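Local coordinates for PelD (PDB 4EU0), which binds the second messenger cyclic di-GMP and takes part in pellicle formation by Pseudomonas aeruginosa, here represented by its probably cytosolic GAF and GGDEF-like domains, at residues R53-Q58 / L74-C79; Q202-G207 / I248-R253; L212-R217 / L228-L233. All coordinates share one frame; numbering follows the deposited sequence.

Contact 1 comes first along the chain and lies in the GAF domain. Contacts 2 and 3 both lie in the GGDEF-like domain. The centre of contact 1 is about 49 Å from that of contact 2 and about 35 Å from that of contact 3, and it touches neither. Contacts 2 and 3 are neighbours, with centres about 16 Å apart. Strands 214-219 and 225-231 form a beta hairpin that falls in sequence between helices 198-207 and 236-253. Gln215 NE2 probably donates to Leu205 O across 3.0 Å, tying this hairpin to helix 198-207. Most of the cyclic di-GMP pocket lies in the second domain, beside contact 3, with Arg4 added from helix 2-16. Contact 1 is far from it.

Contact 1: R53-Q58 / L74-C79; sequences RTPEPQ and LLVRTC
With CG anti to the carbonyl carbon (chi1 -74°) and further bends at chi2 and chi3, the folded side chain of Arg77 reaches Arg53. These turns swing the guanidinium out from helix 74-82 to the loop at 53-55. There NH1 donates to the backbone O of Arg53 at 3.0 Å. The bond is nearly straight, with an N-H...O angle of 171°. The acceptor lies in the guanidinium plane, and the donor lies in the plane of the carbonyl. This is therefore an edge-on bond from a charged group to a neutral peptide oxygen. The same NH1 lies 3.8 Å from Pro55 CD, obliquely placed to the guanidinium. Thr54 CA is also oblique to it, 3.9 Å from NH1.

The contact sits at the surface of the GAF domain. It joins the loop between strands 43-48 and 61-63 to a helix packed beside the antiparallel sheet. Val76 carries the apolar part. Its CG1 is anti to the backbone N (chi1 172°) and meets Pro55 CG at 3.8 Å, the two side chains crossing at a slant. Val76 is buried and also packs on Leu120 and Cys107 of the sheet. Arg53 returns a bond to the same helix, NH1 to Leu80 O. Thr54 OG1 is hydrogen-bonded to Asp52 OD1.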
# COMPACT_ATOMS: atom_id res chain seq x y z
N ARG A 53 21.27 0.66 -8.91
CA ARG A 53 20.56 -0.55 -9.38
C ARG A 53 21.47 -1.77 -9.60
O ARG A 53 21.22 -2.60 -10.48
CB ARG A 53 19.71 -0.26 -10.63
CG ARG A 53 18.54 0.69 -10.39
CD ARG A 53 17.58 0.70 -11.57
NE ARG A 53 16.31 1.35 -11.24
CZ ARG A 53 15.17 1.17 -11.90
NH1 ARG A 53 15.10 0.34 -12.93
NH2 ARG A 53 14.09 1.83 -11.51
N THR A 54 22.52 -1.87 -8.79
CA THR A 54 23.37 -3.07 -8.77
C THR A 54 23.19 -3.79 -7.43
O THR A 54 23.07 -3.13 -6.38
CB THR A 54 24.86 -2.74 -9.04
OG1 THR A 54 25.35 -1.82 -8.06
CG2 THR A 54 25.04 -2.14 -10.43
N PRO A 55 23.16 -5.14 -7.45
CA PRO A 55 22.87 -5.89 -6.23
C PRO A 55 24.08 -6.12 -5.33
O PRO A 55 25.20 -6.27 -5.83
CB PRO A 55 22.35 -7.22 -6.76
CG PRO A 55 23.05 -7.40 -8.06
CD PRO A 55 23.32 -6.03 -8.62
N GLU A 56 23.85 -6.16 -4.02
CA GLU A 56 24.89 -6.50 -3.06
C GLU A 56 24.90 -8.02 -2.87
O GLU A 56 23.91 -8.59 -2.41
CB GLU A 56 24.63 -5.77 -1.74
CG GLU A 56 25.77 -5.82 -0.74
CD GLU A 56 25.69 -4.73 0.31
OE1 GLU A 56 24.57 -4.28 0.62
OE2 GLU A 56 26.75 -4.32 0.83
N PRO A 57 26.01 -8.68 -3.26
CA PRO A 57 26.15 -10.15 -3.29
C PRO A 57 25.88 -10.84 -1.94
O PRO A 57 25.29 -11.92 -1.92
CB PRO A 57 27.60 -10.35 -3.72
CG PRO A 57 27.93 -9.13 -4.50
CD PRO A 57 27.22 -8.02 -3.79
N GLN A 58 26.33 -10.21 -0.85
CA GLN A 58 26.09 -10.70 0.50
C GLN A 58 24.59 -10.84 0.79
O GLN A 58 23.88 -9.83 0.83
CB GLN A 58 26.74 -9.74 1.51
CG GLN A 58 26.75 -10.20 2.96
CD GLN A 58 28.02 -10.93 3.33
OE1 GLN A 58 28.94 -10.33 3.91
NE2 GLN A 58 28.10 -12.21 3.00
N LEU A 74 22.08 -12.94 -16.13
CA LEU A 74 21.19 -12.24 -17.07
C LEU A 74 19.82 -11.91 -16.46
O LEU A 74 19.26 -10.86 -16.75
CB LEU A 74 21.02 -13.05 -18.36
CG LEU A 74 20.12 -12.50 -19.48
CD1 LEU A 74 20.54 -11.10 -19.93
CD2 LEU A 74 20.10 -13.46 -20.67
N LEU A 75 19.30 -12.81 -15.63
CA LEU A 75 18.00 -12.59 -14.99
C LEU A 75 18.06 -11.45 -13.97
O LEU A 75 17.17 -10.60 -13.91
CB LEU A 75 17.49 -13.89 -14.35
CG LEU A 75 15.98 -14.03 -14.09
CD1 LEU A 75 15.19 -14.05 -15.39
CD2 LEU A 75 15.69 -15.30 -13.27
N VAL A 76 19.13 -11.44 -13.18
CA VAL A 76 19.37 -10.40 -12.18
C VAL A 76 19.53 -9.03 -12.85
O VAL A 76 18.97 -8.03 -12.39
CB VAL A 76 20.61 -10.73 -11.30
CG1 VAL A 76 20.98 -9.56 -10.40
CG2 VAL A 76 20.37 -11.99 -10.47
N ARG A 77 20.27 -9.00 -13.96
CA ARG A 77 20.51 -7.75 -14.68
C ARG A 77 19.26 -7.19 -15.36
O ARG A 77 18.98 -6.00 -15.26
CB ARG A 77 21.68 -7.87 -15.67
CG ARG A 77 23.07 -7.90 -15.02
CD ARG A 77 23.22 -6.91 -13.85
NE ARG A 77 22.94 -5.52 -14.21
CZ ARG A 77 22.49 -4.59 -13.37
NH1 ARG A 77 22.27 -4.88 -12.10
NH2 ARG A 77 22.27 -3.36 -13.81
N THR A 78 18.50 -8.06 -16.03
CA THR A 78 17.27 -7.64 -16.69
C THR A 78 16.24 -7.16 -15.67
O THR A 78 15.55 -6.17 -15.91
CB THR A 78 16.63 -8.76 -17.54
OG1 THR A 78 16.35 -9.89 -16.71
CG2 THR A 78 17.55 -9.17 -18.68
N CYS A 79 16.16 -7.85 -14.53
CA CYS A 79 15.25 -7.49 -13.44
C CYS A 79 15.53 -6.07 -12.95
O CYS A 79 14.61 -5.26 -12.81
CB CYS A 79 15.41 -8.46 -12.27
SG CYS A 79 14.51 -8.01 -10.76

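Contact 2: Q202-G207 / I248-R253; sequences QRLLEG and ILFAER
Leu204 pushes its isobutyl group between Leu249, Phe250 and Arg253, and the contact between segments 202-207 and 248-253 is apolar. Its CD1 meets Leu249 CG at 3.7 Å. The two leucines overlap alongside, running opposite ways. Both methyls of Leu204 touch the CB-CG portion of Arg253, with CD2 closest, 3.6 Å from Arg253 CB. Leu204 has CG anti to the backbone N (chi1 -168°), which carries its methyls to the facing helix. Arg253 bends after CG, so that CB and CG pack here while its end goes to Glu200. There NH2 forms a salt bridge, earlier on the helix of Leu204.

The Phe250 ring adds a CH-pi contact. Leu204 CD2 stands over one face, 3.8 Å from the ring centroid and displaced a little toward the rim. Leu205 uses a different part of the ring: its CD2 comes in at the edge, in plane, 3.7 Å from Phe250 CE2. The ring is thus fitted against two successive leucines by face and by edge. Leu260 and Leu263 also touch it.

Helices 198-207 and 236-253 belong to the GGDEF-like domain, and their segments run at 135° with axes 10.8 Å apart. Leu205 also packs on Phe190 of the central sheet. Helix 236-253 supplies Arg245 to the cyclic di-GMP site. The side chain of Arg245 is about 5 Å from that of Leu249, and the ligand about 9 Å.

No hydrogen bond joins the two segments. On helix 198-207, Gln202 NE2 donates to Glu206 OE2 at 2.9 Å, one turn along. Gln202 OE1 accepts from Arg225.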
# COMPACT_ATOMS: atom_id res chain seq x y z
N GLN A 202 -16.38 14.17 12.85
CA GLN A 202 -15.00 13.91 12.41
C GLN A 202 -14.26 13.01 13.41
O GLN A 202 -13.56 12.08 13.01
CB GLN A 202 -14.23 15.20 12.19
CG GLN A 202 -12.90 14.99 11.46
CD GLN A 202 -12.15 16.29 11.26
OE1 GLN A 202 -12.64 17.21 10.59
NE2 GLN A 202 -10.95 16.38 11.83
N ARG A 203 -14.45 13.28 14.70
CA ARG A 203 -13.78 12.48 15.71
C ARG A 203 -14.23 11.03 15.67
O ARG A 203 -13.42 10.12 15.88
CB ARG A 203 -13.99 13.08 17.10
CG ARG A 203 -13.17 14.31 17.35
CD ARG A 203 -13.57 15.00 18.63
NE ARG A 203 -12.70 16.13 18.93
CZ ARG A 203 -11.55 16.04 19.58
NH1 ARG A 203 -11.11 14.87 20.03
NH2 ARG A 203 -10.82 17.13 19.80
N LEU A 204 -15.52 10.82 15.41
CA LEU A 204 -16.04 9.46 15.29
C LEU A 204 -15.44 8.77 14.05
O LEU A 204 -15.04 7.61 14.11
CB LEU A 204 -17.58 9.45 15.27
CG LEU A 204 -18.24 8.08 15.44
CD1 LEU A 204 -18.07 7.55 16.85
CD2 LEU A 204 -19.73 8.15 15.08
N LEU A 205 -15.37 9.49 12.94
CA LEU A 205 -14.77 8.95 11.72
C LEU A 205 -13.29 8.62 11.94
O LEU A 205 -12.82 7.54 11.56
CB LEU A 205 -14.98 9.92 10.55
CG LEU A 205 -16.40 10.02 10.01
CD1 LEU A 205 -16.50 11.23 9.08
CD2 LEU A 205 -16.83 8.72 9.27
N GLU A 206 -12.56 9.52 12.60
CA GLU A 206 -11.16 9.25 12.94
C GLU A 206 -11.00 7.98 13.77
O GLU A 206 -10.11 7.18 13.51
CB GLU A 206 -10.52 10.44 13.67
CG GLU A 206 -10.39 11.70 12.82
CD GLU A 206 -9.87 12.87 13.64
OE1 GLU A 206 -8.98 12.66 14.50
OE2 GLU A 206 -10.35 14.00 13.43
N GLY A 207 -11.87 7.79 14.76
CA GLY A 207 -11.75 6.65 15.66
C GLY A 207 -12.08 5.32 15.00
O GLY A 207 -11.71 4.27 15.51
N ILE A 248 -23.59 1.85 11.96
CA ILE A 248 -23.86 1.25 13.27
C ILE A 248 -23.17 2.08 14.36
O ILE A 248 -23.77 2.37 15.39
CB ILE A 248 -23.42 -0.23 13.34
CG1 ILE A 248 -24.34 -1.10 12.46
CG2 ILE A 248 -23.43 -0.76 14.79
CD1 ILE A 248 -23.80 -2.49 12.19
N LEU A 249 -21.93 2.46 14.08
CA LEU A 249 -21.13 3.29 14.99
C LEU A 249 -21.79 4.66 15.19
O LEU A 249 -21.91 5.13 16.32
CB LEU A 249 -19.70 3.42 14.45
CG LEU A 249 -18.66 4.29 15.12
CD1 LEU A 249 -18.33 3.82 16.52
CD2 LEU A 249 -17.42 4.27 14.25
N PHE A 250 -22.20 5.30 14.10
CA PHE A 250 -22.91 6.58 14.15
C PHE A 250 -24.22 6.49 14.92
O PHE A 250 -24.59 7.43 15.63
CB PHE A 250 -23.21 7.10 12.75
CG PHE A 250 -22.13 7.96 12.17
CD1 PHE A 250 -22.27 9.34 12.13
CD2 PHE A 250 -20.98 7.39 11.63
CE1 PHE A 250 -21.28 10.15 11.57
CE2 PHE A 250 -19.98 8.18 11.07
CZ PHE A 250 -20.12 9.56 11.03
N ALA A 251 -24.93 5.37 14.75
CA ALA A 251 -26.19 5.17 15.49
C ALA A 251 -25.92 5.08 16.99
O ALA A 251 -26.68 5.63 17.77
CB ALA A 251 -26.93 3.92 15.01
N GLU A 252 -24.84 4.40 17.37
CA GLU A 252 -24.46 4.31 18.78
C GLU A 252 -24.08 5.69 19.33
O GLU A 252 -24.46 6.05 20.44
CB GLU A 252 -23.30 3.33 18.96
CG GLU A 252 -23.69 1.86 18.84
CD GLU A 252 -22.53 0.89 19.05
OE1 GLU A 252 -21.40 1.35 19.39
OE2 GLU A 252 -22.74 -0.33 18.88
N ARG A 253 -23.31 6.44 18.54
CA ARG A 253 -22.77 7.71 19.00
C ARG A 253 -23.81 8.82 19.10
O ARG A 253 -23.86 9.55 20.08
CB ARG A 253 -21.61 8.15 18.11
CG ARG A 253 -21.07 9.55 18.39
CD ARG A 253 -20.48 9.68 19.79
NE ARG A 253 -20.04 11.06 19.98
CZ ARG A 253 -20.83 12.07 20.31
NH1 ARG A 253 -22.13 11.87 20.55
NH2 ARG A 253 -20.31 13.28 20.43

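Contact 3: L212-R217 / L228-L233; sequences LDVQLR and LVLLPL. With C2E (9,9'-[(2R,3R,3aS,5S,7aR,9R,10R,10aS,12S,14aR)-3,5,10,12-tetrahydroxy-5,12-dioxidooctahydro-2H,7H-difuro[3,2-d:3',2'-j][1,3,7,9,2,8]tetraoxadiphosphacyclododecine-2,9-diyl]bis(2-amino-1,9-dihydro-6H-purin-6-one)), chain B.
Val214 pairs with Leu230, and Leu216 with Leu228, as antiparallel hydrogen-bonded pairs, with Gln215 and Val229 between them as a non-hydrogen-bonded pair. The straightest of the four backbone bonds runs from Leu230 N to Val214 O, at 2.8 Å.

On one face Val214 and Leu230 lie side by side, CG2 to CB at 4.0 Å. Leu216 and Leu228 continue this apolar row, and both touch Phe167 of helix 162-181. On the other face Gln215 runs alongside Val229, with CG 3.9 Å from Val229 CG2, and its amide turns to Leu205 of helix 198-207.

Asp213 lies just before the strand. Its chi1 of -62° puts the carboxylate beside the backbone N and out toward the ligand. The two carboxylate oxygens grip the Watson-Crick edge of one guanine. OD1 accepts from ligand N2 at 3.0 Å. OD2 accepts from ligand N1 at an unusually short 2.5 Å, whose exact length is doubtful. OD1 also accepts a hydrogen bond from a water, which donates another to Pro232 O and so links the carboxylate to the facing segment. Leu231 CD2 packs 3.7 Å from ligand N2.

Arg210, Thr234 and Arg245 add further hydrogen bonds to cyclic di-GMP. Arg210 and Asp213 form an RxxD motif, as at the inhibitory (I-) site of diguanylate cyclases, here at the head of a beta hairpin in a GGDEF-like domain.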
# COMPACT_ATOMS: atom_id res chain seq x y z
N LEU A 212 -5.16 -1.19 7.23
CA LEU A 212 -4.35 -0.40 6.30
C LEU A 212 -5.02 0.88 5.83
O LEU A 212 -4.40 1.67 5.12
CB LEU A 212 -3.93 -1.22 5.09
CG LEU A 212 -3.07 -2.44 5.39
CD1 LEU A 212 -3.04 -3.35 4.18
CD2 LEU A 212 -1.66 -2.00 5.80
N ASP A 213 -6.27 1.10 6.24
CA ASP A 213 -6.96 2.32 5.84
C ASP A 213 -6.21 3.54 6.37
O ASP A 213 -5.68 3.51 7.49
CB ASP A 213 -8.39 2.37 6.35
CG ASP A 213 -9.26 1.24 5.81
OD1 ASP A 213 -8.83 0.44 4.95
OD2 ASP A 213 -10.42 1.16 6.27
N VAL A 214 -6.18 4.59 5.56
CA VAL A 214 -5.55 5.84 5.95
C VAL A 214 -6.48 7.01 5.69
O VAL A 214 -7.32 6.97 4.76
CB VAL A 214 -4.17 6.08 5.25
CG1 VAL A 214 -3.12 5.10 5.79
CG2 VAL A 214 -4.28 5.95 3.73
N GLN A 215 -6.36 8.03 6.53
CA GLN A 215 -7.24 9.18 6.48
C GLN A 215 -6.49 10.49 6.36
O GLN A 215 -5.36 10.62 6.83
CB GLN A 215 -8.10 9.24 7.74
CG GLN A 215 -8.88 7.98 8.03
CD GLN A 215 -9.71 8.13 9.28
OE1 GLN A 215 -9.44 9.00 10.11
NE2 GLN A 215 -10.74 7.30 9.41
N LEU A 216 -7.16 11.48 5.77
CA LEU A 216 -6.69 12.85 5.71
C LEU A 216 -7.78 13.79 6.20
O LEU A 216 -8.92 13.74 5.73
CB LEU A 216 -6.32 13.24 4.28
CG LEU A 216 -4.88 13.30 3.77
CD1 LEU A 216 -4.79 14.26 2.58
CD2 LEU A 216 -3.91 13.72 4.87
N ARG A 217 -7.42 14.66 7.14
CA ARG A 217 -8.33 15.66 7.68
C ARG A 217 -8.04 16.99 7.00
O ARG A 217 -6.94 17.54 7.14
CB ARG A 217 -8.15 15.79 9.20
CG ARG A 217 -8.19 14.45 9.94
CD ARG A 217 -7.50 14.50 11.31
NE ARG A 217 -6.09 14.91 11.23
CZ ARG A 217 -5.22 14.85 12.23
NH1 ARG A 217 -5.58 14.37 13.42
NH2 ARG A 217 -3.97 15.25 12.05
N LEU A 228 -11.04 12.49 4.22
CA LEU A 228 -10.77 11.52 3.18
C LEU A 228 -10.36 10.22 3.82
O LEU A 228 -9.54 10.21 4.75
CB LEU A 228 -9.61 12.02 2.33
CG LEU A 228 -9.53 11.82 0.83
CD1 LEU A 228 -10.90 11.81 0.12
CD2 LEU A 228 -8.62 12.96 0.32
N VAL A 229 -10.91 9.12 3.35
CA VAL A 229 -10.50 7.80 3.81
C VAL A 229 -10.20 6.91 2.62
O VAL A 229 -11.07 6.69 1.78
CB VAL A 229 -11.57 7.09 4.69
CG1 VAL A 229 -10.99 5.81 5.29
CG2 VAL A 229 -12.07 8.01 5.80
N LEU A 230 -8.98 6.39 2.56
CA LEU A 230 -8.63 5.39 1.56
C LEU A 230 -8.71 3.99 2.17
O LEU A 230 -8.20 3.73 3.27
CB LEU A 230 -7.21 5.64 1.03
CG LEU A 230 -6.66 4.58 0.07
CD1 LEU A 230 -7.31 4.68 -1.32
CD2 LEU A 230 -5.13 4.69 -0.05
N LEU A 231 -9.36 3.08 1.44
CA LEU A 231 -9.48 1.69 1.82
C LEU A 231 -8.68 0.84 0.83
O LEU A 231 -9.23 0.40 -0.19
CB LEU A 231 -10.95 1.26 1.77
CG LEU A 231 -11.94 1.89 2.77
CD1 LEU A 231 -12.20 3.37 2.47
CD2 LEU A 231 -13.24 1.09 2.67
N PRO A 232 -7.39 0.60 1.11
CA PRO A 232 -6.57 -0.18 0.17
C PRO A 232 -6.98 -1.65 0.14
O PRO A 232 -7.52 -2.16 1.13
CB PRO A 232 -5.16 -0.06 0.76
CG PRO A 232 -5.20 1.15 1.65
CD PRO A 232 -6.58 1.07 2.25
N LEU A 233 -6.73 -2.30 -0.99
CA LEU A 233 -6.92 -3.74 -1.12
C LEU A 233 -8.29 -4.19 -0.59
O LEU A 233 -8.40 -5.15 0.13
CB LEU A 233 -5.80 -4.50 -0.39
CG LEU A 233 -4.38 -4.16 -0.84
CD1 LEU A 233 -3.35 -4.77 0.08
CD2 LEU A 233 -4.16 -4.64 -2.27
P1 C2E B . -17.36 -6.21 10.11
O2P C2E B . -18.87 -6.27 10.12
O1P C2E B . -16.65 -5.24 11.02
O5' C2E B . -16.85 -5.95 8.62
C5' C2E B . -17.37 -6.67 7.50
C4' C2E B . -16.55 -6.40 6.25
O4' C2E B . -16.74 -5.05 5.80
C3' C2E B . -15.04 -6.56 6.41
O3' C2E B . -14.55 -7.89 6.18
C2' C2E B . -14.50 -5.63 5.36
O2' C2E B . -14.61 -6.27 4.08
C1' C2E B . -15.50 -4.49 5.39
N9 C2E B . -15.06 -3.44 6.36
C8 C2E B . -15.66 -3.14 7.53
N7 C2E B . -15.02 -2.13 8.17
C5 C2E B . -13.99 -1.78 7.37
C6 C2E B . -12.90 -0.79 7.43
O6 C2E B . -12.81 0.04 8.49
N1 C2E B . -12.02 -0.74 6.41
C2 C2E B . -12.08 -1.57 5.34
N2 C2E B . -11.14 -1.44 4.37
N3 C2E B . -13.06 -2.51 5.22
C4 C2E B . -14.01 -2.65 6.19
P11 C2E B . -13.20 -8.38 6.90
O21 C2E B . -12.84 -9.76 6.38
O11 C2E B . -12.13 -7.30 6.88
O5A C2E B . -13.68 -8.57 8.41
C5A C2E B . -14.75 -9.47 8.73
C4A C2E B . -15.07 -9.34 10.20
O4A C2E B . -13.90 -9.58 10.99
C3A C2E B . -15.48 -7.93 10.58
O3A C2E B . -16.86 -7.71 10.39
C2A C2E B . -15.09 -7.82 12.03
O2A C2E B . -16.07 -8.45 12.86
C1A C2E B . -13.81 -8.63 12.05
N91 C2E B . -12.64 -7.73 11.87
C81 C2E B . -11.88 -7.60 10.77
N71 C2E B . -10.88 -6.70 10.96
C51 C2E B . -11.00 -6.23 12.21
C61 C2E B . -10.29 -5.26 13.08
O61 C2E B . -9.20 -4.57 12.63
N11 C2E B . -10.75 -5.06 14.34
C21 C2E B . -11.83 -5.73 14.82
N21 C2E B . -12.23 -5.48 16.09
N31 C2E B . -12.52 -6.63 14.08
C41 C2E B . -12.16 -6.91 12.81
O HOH W 1 -7.56 -1.73 3.90